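Local atomic coordinates of protein male-specific lethal-3 (Drosophila melanogaster, PDB entry 3M9Q), a protein that binds methylated histone H3 tails through its chromodomain, as a subunit of the MSL histone acetyltransferase complex that doubles transcription from the male X chromosome. Residues 19-29 against 76-84; 40-48 against 59-67. The protein carries 1 engineered substitution. All blocks are in the same frame, centred on the assembly; numbering follows the deposited sequence.

Contact 1: 19-29 against 76-84; sequences LFHKGEIVLCY and VRATVLLKD
Phe20 and Lys83 meet where the loop leading into strand 25-29 folds over strand 81-83. The ring of Phe20 is buried, with Leu81 CD1 over one face, 4.3 Å from the ring centroid and 26° off its normal, a CH-pi contact; Leu81 CB also reaches Phe20 CZ at 3.6 Å. Lys83 passes the same ring obliquely, its CE 3.6 Å from Phe20 CE1. A bend at chi2 (-74°) turns the lysine chain back toward 19-29, although its CB points away from that segment. There Lys83 NZ donates to Leu19 O at 2.8 Å, in the carbonyl plane, and forms a salt bridge with Glu24 OE2, also at 2.8 Å, on the carboxylate's syn lone pair. With Glu24 OE1 accepting from His21 N, both oxygens are gripped, which restricts the carboxylate's rotation. Behind this grip, strands 25-29 and 81-83 pair antiparallel at one edge of the five-stranded chromodomain sheet: Leu27 and Leu82 exchange two backbone hydrogen bonds, and Tyr29 N donates to Val80 O at 2.9 Å. Leu82, on the face it shares with Leu27, sets CD1 4.0 Å from Tyr29 CE2, while helix 86-100 touches both leucines through Asn88. One water links Glu24 OE2 and Ile25 O to Asp84 N.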
# COMPACT_ATOMS: atom_id res chain seq x y z
N LEU A 19 -6.10 6.59 -6.51
CA LEU A 19 -7.07 5.67 -5.91
C LEU A 19 -7.18 5.79 -4.41
O LEU A 19 -8.13 5.27 -3.82
CB LEU A 19 -6.73 4.24 -6.28
CG LEU A 19 -6.78 3.92 -7.78
CD1 LEU A 19 -6.52 2.44 -7.98
CD2 LEU A 19 -8.11 4.32 -8.39
N PHE A 20 -6.21 6.45 -3.81
CA PHE A 20 -6.14 6.64 -2.35
C PHE A 20 -5.81 8.09 -2.06
O PHE A 20 -5.25 8.79 -2.91
CB PHE A 20 -5.09 5.71 -1.73
CG PHE A 20 -5.29 4.26 -2.08
CD1 PHE A 20 -6.14 3.45 -1.34
CD2 PHE A 20 -4.63 3.70 -3.16
CE1 PHE A 20 -6.32 2.13 -1.69
CE2 PHE A 20 -4.82 2.40 -3.52
CZ PHE A 20 -5.66 1.61 -2.78
N HIS A 21 -6.13 8.55 -0.86
CA HIS A 21 -5.95 9.95 -0.50
C HIS A 21 -5.14 10.12 0.78
O HIS A 21 -5.08 9.23 1.62
CB HIS A 21 -7.31 10.65 -0.35
CG HIS A 21 -8.18 10.08 0.72
ND1 HIS A 21 -9.13 9.11 0.47
CD2 HIS A 21 -8.25 10.34 2.05
CE1 HIS A 21 -9.75 8.80 1.60
NE2 HIS A 21 -9.23 9.52 2.57
N LYS A 22 -4.52 11.29 0.90
CA LYS A 22 -3.81 11.65 2.12
C LYS A 22 -4.70 11.47 3.34
O LYS A 22 -5.83 11.94 3.38
CB LYS A 22 -3.28 13.09 2.06
CG LYS A 22 -2.50 13.50 3.31
CD LYS A 22 -1.77 14.83 3.16
CE LYS A 22 -0.95 15.15 4.41
NZ LYS A 22 -0.15 16.41 4.28
N GLY A 23 -4.16 10.80 4.35
CA GLY A 23 -4.86 10.55 5.61
C GLY A 23 -5.59 9.23 5.66
O GLY A 23 -5.98 8.78 6.73
N GLU A 24 -5.78 8.61 4.51
CA GLU A 24 -6.51 7.33 4.43
C GLU A 24 -5.74 6.19 5.09
O GLU A 24 -4.52 6.10 4.96
CB GLU A 24 -6.78 6.97 2.97
CG GLU A 24 -7.78 5.86 2.77
CD GLU A 24 -8.09 5.59 1.31
OE1 GLU A 24 -7.53 6.27 0.43
OE2 GLU A 24 -8.92 4.70 1.04
N ILE A 25 -6.47 5.33 5.77
CA ILE A 25 -5.92 4.07 6.26
C ILE A 25 -6.07 3.05 5.15
O ILE A 25 -7.15 2.87 4.59
CB ILE A 25 -6.63 3.55 7.53
CG1 ILE A 25 -6.58 4.60 8.65
CG2 ILE A 25 -5.99 2.24 8.00
CD1 ILE A 25 -5.19 5.08 9.01
N VAL A 26 -4.96 2.41 4.81
CA VAL A 26 -4.89 1.42 3.73
C VAL A 26 -4.11 0.20 4.21
O VAL A 26 -3.39 0.26 5.20
CB VAL A 26 -4.23 2.02 2.47
CG1 VAL A 26 -5.04 3.21 1.94
CG2 VAL A 26 -2.76 2.40 2.74
N LEU A 27 -4.26 -0.91 3.51
CA LEU A 27 -3.52 -2.11 3.84
C LEU A 27 -2.49 -2.34 2.74
O LEU A 27 -2.82 -2.33 1.56
CB LEU A 27 -4.46 -3.31 3.99
CG LEU A 27 -5.67 -3.06 4.91
CD1 LEU A 27 -6.54 -4.31 5.01
CD2 LEU A 27 -5.28 -2.57 6.31
N CYS A 28 -1.24 -2.53 3.13
CA CYS A 28 -0.12 -2.61 2.19
C CYS A 28 0.51 -3.99 2.21
O CYS A 28 0.89 -4.50 3.25
CB CYS A 28 0.95 -1.58 2.56
SG CYS A 28 2.35 -1.49 1.40
N TYR A 29 0.66 -4.58 1.03
CA TYR A 29 1.33 -5.88 0.91
C TYR A 29 2.81 -5.79 1.24
O TYR A 29 3.50 -4.86 0.85
CB TYR A 29 1.16 -6.48 -0.49
CG TYR A 29 -0.12 -7.24 -0.68
CD1 TYR A 29 -0.34 -8.44 -0.02
CD2 TYR A 29 -1.12 -6.75 -1.50
CE1 TYR A 29 -1.51 -9.14 -0.20
CE2 TYR A 29 -2.30 -7.44 -1.68
CZ TYR A 29 -2.49 -8.64 -1.02
OH TYR A 29 -3.65 -9.37 -1.16
N VAL A 76 5.14 3.79 -2.29
CA VAL A 76 4.69 2.61 -3.03
C VAL A 76 3.70 2.95 -4.14
O VAL A 76 3.17 4.06 -4.21
CB VAL A 76 4.02 1.57 -2.10
CG1 VAL A 76 4.97 1.15 -0.98
CG2 VAL A 76 2.71 2.10 -1.52
N ARG A 77 3.48 1.98 -5.01
CA ARG A 77 2.49 2.08 -6.09
C ARG A 77 1.14 1.53 -5.64
O ARG A 77 1.04 0.79 -4.67
CB ARG A 77 2.96 1.33 -7.34
CG ARG A 77 4.22 1.91 -7.99
CD ARG A 77 3.97 3.28 -8.63
NE ARG A 77 3.14 3.18 -9.82
CZ ARG A 77 3.61 3.00 -11.05
NH1 ARG A 77 4.92 2.90 -11.24
NH2 ARG A 77 2.78 2.93 -12.08
N ALA A 78 0.09 1.91 -6.35
CA ALA A 78 -1.27 1.55 -5.96
C ALA A 78 -1.47 0.04 -5.92
O ALA A 78 -2.31 -0.48 -5.20
CB ALA A 78 -2.31 2.19 -6.92
N THR A 79 -0.67 -0.66 -6.70
CA THR A 79 -0.90 -2.09 -6.90
C THR A 79 -0.71 -2.89 -5.61
O THR A 79 -1.25 -3.98 -5.47
CB THR A 79 0.04 -2.66 -7.97
OG1 THR A 79 1.39 -2.43 -7.57
CG2 THR A 79 -0.20 -1.98 -9.29
N VAL A 80 0.04 -2.34 -4.67
CA VAL A 80 0.31 -3.08 -3.42
C VAL A 80 -0.61 -2.65 -2.28
O VAL A 80 -0.49 -3.15 -1.16
CB VAL A 80 1.79 -2.98 -2.99
CG1 VAL A 80 2.70 -3.50 -4.11
CG2 VAL A 80 2.17 -1.57 -2.59
N LEU A 81 -1.53 -1.74 -2.59
CA LEU A 81 -2.45 -1.19 -1.59
C LEU A 81 -3.87 -1.73 -1.75
O LEU A 81 -4.34 -1.98 -2.86
CB LEU A 81 -2.47 0.33 -1.69
CG LEU A 81 -1.15 1.03 -1.39
CD1 LEU A 81 -1.33 2.54 -1.48
CD2 LEU A 81 -0.61 0.60 -0.03
N LEU A 82 -4.53 -1.91 -0.61
CA LEU A 82 -5.94 -2.29 -0.55
C LEU A 82 -6.71 -1.32 0.31
O LEU A 82 -6.22 -0.84 1.33
CB LEU A 82 -6.10 -3.69 0.04
CG LEU A 82 -5.55 -4.87 -0.76
CD1 LEU A 82 -5.65 -6.16 0.04
CD2 LEU A 82 -6.26 -5.01 -2.11
N LYS A 83 -7.95 -1.09 -0.08
CA LYS A 83 -8.90 -0.33 0.73
C LYS A 83 -9.19 -1.03 2.05
O LYS A 83 -9.19 -2.25 2.14
CB LYS A 83 -10.20 -0.12 -0.05
CG LYS A 83 -10.08 0.79 -1.26
CD LYS A 83 -9.96 2.24 -0.85
CE LYS A 83 -9.74 3.16 -2.03
NZ LYS A 83 -9.74 4.58 -1.59
N ASP A 84 -9.45 -0.22 3.07
CA ASP A 84 -9.65 -0.69 4.46
C ASP A 84 -11.07 -1.17 4.72
O ASP A 84 -11.73 -0.75 5.66
CB ASP A 84 -9.29 0.45 5.42
CG ASP A 84 -9.15 -0.02 6.85
OD1 ASP A 84 -8.91 -1.22 7.07
OD2 ASP A 84 -9.28 0.85 7.74
O HOH W 1 -9.25 2.67 2.84

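Contact 2: 40-48 against 59-67; sequences YTSKVLNVF and YEYKIHFQG
A classic beta bulge interrupts the antiparallel pairing of 40-48 with 59-67: two residues, Leu45 and Asn46, stand opposite the single Lys62. Leu45 N donates to Lys62 O at 2.7 Å, whereas the bond from Asn46 N to the same oxygen is weak at 3.4 Å. The extra residue sends Leu45 across the partner strand, where CD1 lies 3.9 Å from His64 CB. Beyond the bulge, Val47 runs alongside Tyr61; with CG1 anti to the backbone N (chi1 -175°), both methyls reach the ring, Val47 CG1 lying 3.8 Å from Tyr61 CE1. On the other face Phe48 lies beside Glu60, and Glu60 OE1 approaches the ring edge in plane, 3.7 Å from Phe48 CD2, with ring and carboxylate 64° apart; Glu60 OE2 pairs with Arg50. Before the bulge, Ser42 OG sits 3.4 Å from Phe65 CD1 and donates to Tyr40 O at 2.9 Å, from above the carbonyl plane. Replacing Ser42 with an alanine would probably leave Tyr40 O without this bond and open a small gap beside the Phe65 ring. Val44, Val47, Tyr61, Ile63 and Phe65, with Ser42, thus form a largely apolar, mostly buried face; Lys43, Asn46, Glu60, Lys62 and His64 make the other mostly polar, Phe48 excepted.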
# COMPACT_ATOMS: atom_id res chain seq x y z
N TYR A 40 0.04 -4.98 5.87
CA TYR A 40 0.32 -4.05 6.97
C TYR A 40 -0.64 -2.89 6.97
O TYR A 40 -0.84 -2.23 5.94
CB TYR A 40 1.74 -3.51 6.85
CG TYR A 40 2.80 -4.60 6.89
CD1 TYR A 40 3.02 -5.35 8.04
CD2 TYR A 40 3.55 -4.91 5.78
CE1 TYR A 40 3.98 -6.36 8.07
CE2 TYR A 40 4.51 -5.91 5.80
CZ TYR A 40 4.73 -6.62 6.94
OH TYR A 40 5.68 -7.62 6.98
N THR A 41 -1.22 -2.61 8.13
CA THR A 41 -2.09 -1.44 8.30
C THR A 41 -1.24 -0.18 8.23
O THR A 41 -0.25 -0.04 8.94
CB THR A 41 -2.83 -1.52 9.63
OG1 THR A 41 -3.45 -2.82 9.72
CG2 THR A 41 -3.88 -0.43 9.75
N SER A 42 -1.63 0.70 7.32
CA SER A 42 -0.81 1.85 6.94
C SER A 42 -1.65 3.12 6.80
O SER A 42 -2.87 3.06 6.67
CB SER A 42 -0.12 1.56 5.61
OG SER A 42 0.59 0.33 5.64
N LYS A 43 -0.97 4.25 6.81
CA LYS A 43 -1.60 5.56 6.65
C LYS A 43 -0.92 6.30 5.51
O LYS A 43 0.30 6.37 5.45
CB LYS A 43 -1.47 6.37 7.95
CG LYS A 43 -2.03 7.79 7.91
CD LYS A 43 -1.73 8.52 9.21
CE LYS A 43 -2.31 9.92 9.27
NZ LYS A 43 -1.91 10.60 10.54
N VAL A 44 -1.72 6.86 4.61
CA VAL A 44 -1.18 7.60 3.47
C VAL A 44 -0.75 8.99 3.92
O VAL A 44 -1.53 9.78 4.46
CB VAL A 44 -2.20 7.70 2.32
CG1 VAL A 44 -1.63 8.50 1.15
CG2 VAL A 44 -2.65 6.30 1.88
N LEU A 45 0.52 9.28 3.67
CA LEU A 45 1.14 10.56 4.04
C LEU A 45 1.11 11.57 2.92
O LEU A 45 1.06 12.77 3.17
CB LEU A 45 2.59 10.33 4.46
CG LEU A 45 2.80 9.41 5.66
CD1 LEU A 45 4.29 9.30 5.94
CD2 LEU A 45 2.01 9.93 6.87
N ASN A 46 1.19 11.09 1.69
CA ASN A 46 1.29 11.95 0.51
C ASN A 46 0.96 11.17 -0.73
O ASN A 46 1.26 9.99 -0.81
CB ASN A 46 2.70 12.54 0.38
CG ASN A 46 2.81 13.58 -0.71
OD1 ASN A 46 3.49 13.37 -1.73
ND2 ASN A 46 2.13 14.69 -0.52
N VAL A 47 0.36 11.85 -1.69
CA VAL A 47 0.11 11.31 -3.03
C VAL A 47 0.76 12.22 -4.07
O VAL A 47 0.40 13.39 -4.22
CB VAL A 47 -1.41 11.18 -3.31
CG1 VAL A 47 -1.65 10.50 -4.67
CG2 VAL A 47 -2.10 10.41 -2.19
N PHE A 48 1.74 11.67 -4.77
CA PHE A 48 2.56 12.43 -5.72
C PHE A 48 2.32 11.94 -7.14
O PHE A 48 2.51 10.77 -7.45
CB PHE A 48 4.04 12.29 -5.34
CG PHE A 48 4.99 13.05 -6.23
CD1 PHE A 48 4.71 14.33 -6.66
CD2 PHE A 48 6.19 12.48 -6.59
CE1 PHE A 48 5.62 15.02 -7.46
CE2 PHE A 48 7.09 13.16 -7.38
CZ PHE A 48 6.80 14.43 -7.81
N TYR A 59 1.00 7.38 -9.86
CA TYR A 59 0.95 7.94 -8.50
C TYR A 59 1.86 7.19 -7.55
O TYR A 59 1.89 5.97 -7.52
CB TYR A 59 -0.50 8.00 -7.99
CG TYR A 59 -1.28 8.92 -8.87
CD1 TYR A 59 -1.33 10.29 -8.61
CD2 TYR A 59 -1.90 8.45 -10.02
CE1 TYR A 59 -2.00 11.15 -9.45
CE2 TYR A 59 -2.56 9.31 -10.88
CZ TYR A 59 -2.61 10.66 -10.59
OH TYR A 59 -3.26 11.51 -11.45
N GLU A 60 2.62 7.97 -6.79
CA GLU A 60 3.46 7.45 -5.72
C GLU A 60 2.82 7.79 -4.40
O GLU A 60 2.61 8.96 -4.08
CB GLU A 60 4.85 8.08 -5.76
CG GLU A 60 5.69 7.64 -6.91
CD GLU A 60 7.14 8.05 -6.75
OE1 GLU A 60 7.43 9.00 -6.00
OE2 GLU A 60 7.99 7.39 -7.38
N TYR A 61 2.52 6.75 -3.63
CA TYR A 61 1.86 6.89 -2.34
C TYR A 61 2.87 6.71 -1.23
O TYR A 61 3.34 5.61 -0.99
CB TYR A 61 0.74 5.85 -2.21
CG TYR A 61 -0.30 5.94 -3.31
CD1 TYR A 61 -1.43 6.74 -3.16
CD2 TYR A 61 -0.14 5.26 -4.50
CE1 TYR A 61 -2.38 6.84 -4.18
CE2 TYR A 61 -1.09 5.35 -5.51
CZ TYR A 61 -2.20 6.15 -5.35
OH TYR A 61 -3.15 6.25 -6.35
N LYS A 62 3.23 7.81 -0.58
CA LYS A 62 4.08 7.72 0.60
C LYS A 62 3.22 7.27 1.77
O LYS A 62 2.21 7.90 2.08
CB LYS A 62 4.76 9.05 0.93
CG LYS A 62 5.83 8.88 2.01
CD LYS A 62 6.50 10.16 2.45
CE LYS A 62 7.59 9.84 3.47
NZ LYS A 62 8.40 11.02 3.84
N ILE A 63 3.64 6.18 2.39
CA ILE A 63 2.88 5.61 3.49
C ILE A 63 3.71 5.41 4.75
O ILE A 63 4.93 5.26 4.72
CB ILE A 63 2.20 4.28 3.10
CG1 ILE A 63 3.23 3.20 2.78
CG2 ILE A 63 1.21 4.48 1.94
CD1 ILE A 63 2.60 1.81 2.54
N HIS A 64 2.97 5.45 5.85
CA HIS A 64 3.46 5.17 7.19
C HIS A 64 2.87 3.85 7.67
O HIS A 64 1.68 3.59 7.51
CB HIS A 64 3.01 6.29 8.14
CG HIS A 64 3.37 6.06 9.57
ND1 HIS A 64 4.66 6.22 10.04
CD2 HIS A 64 2.63 5.66 10.64
CE1 HIS A 64 4.70 5.94 11.33
NE2 HIS A 64 3.48 5.60 11.72
N PHE A 65 3.71 3.02 8.26
CA PHE A 65 3.24 1.74 8.82
C PHE A 65 2.83 1.95 10.25
O PHE A 65 3.62 2.33 11.10
CB PHE A 65 4.32 0.68 8.64
CG PHE A 65 4.66 0.49 7.21
CD1 PHE A 65 3.81 -0.24 6.39
CD2 PHE A 65 5.75 1.12 6.65
CE1 PHE A 65 4.09 -0.39 5.06
CE2 PHE A 65 6.02 0.98 5.30
CZ PHE A 65 5.19 0.22 4.51
N GLN A 66 1.54 1.76 10.50
CA GLN A 66 0.98 2.07 11.81
C GLN A 66 1.68 1.26 12.90
O GLN A 66 1.84 0.04 12.80
CB GLN A 66 -0.52 1.78 11.85
CG GLN A 66 -1.39 2.59 10.88
CD GLN A 66 -1.44 4.06 11.22
OE1 GLN A 66 -0.43 4.77 11.21
NE2 GLN A 66 -2.64 4.55 11.50
N GLY A 67 2.15 1.97 13.92
CA GLY A 67 2.80 1.35 15.07
C GLY A 67 4.30 1.27 14.92
O GLY A 67 5.00 0.76 15.80
O HOH W 2 1.31 -1.65 10.62
O HOH W 3 4.28 10.54 -2.27

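Strands 25-29 and 39-51 are neighbours in one sheet, so contact 1 and contact 2 join directly: Val26 O lies 2.8 Å from Ser42 N, and Cys28 O 2.8 Å from Tyr40 N, both probable hydrogen bonds. Each is partly buried, with six buried residues, but contact 1 is centred about 4 Å from the chain centre and contact 2 about 7 Å, with more of its residues exposed. Contact 1 brings together distant parts of the chain with few backbone bonds, supplemented by a salt bridge and a packed phenylalanine. Contact 2 joins the two consecutive strands of a hairpin mainly by a long run of backbone bonds. Tyr61 of contact 2 bridges them, touching Ala78 and Leu81 and bonding to Leu19 N.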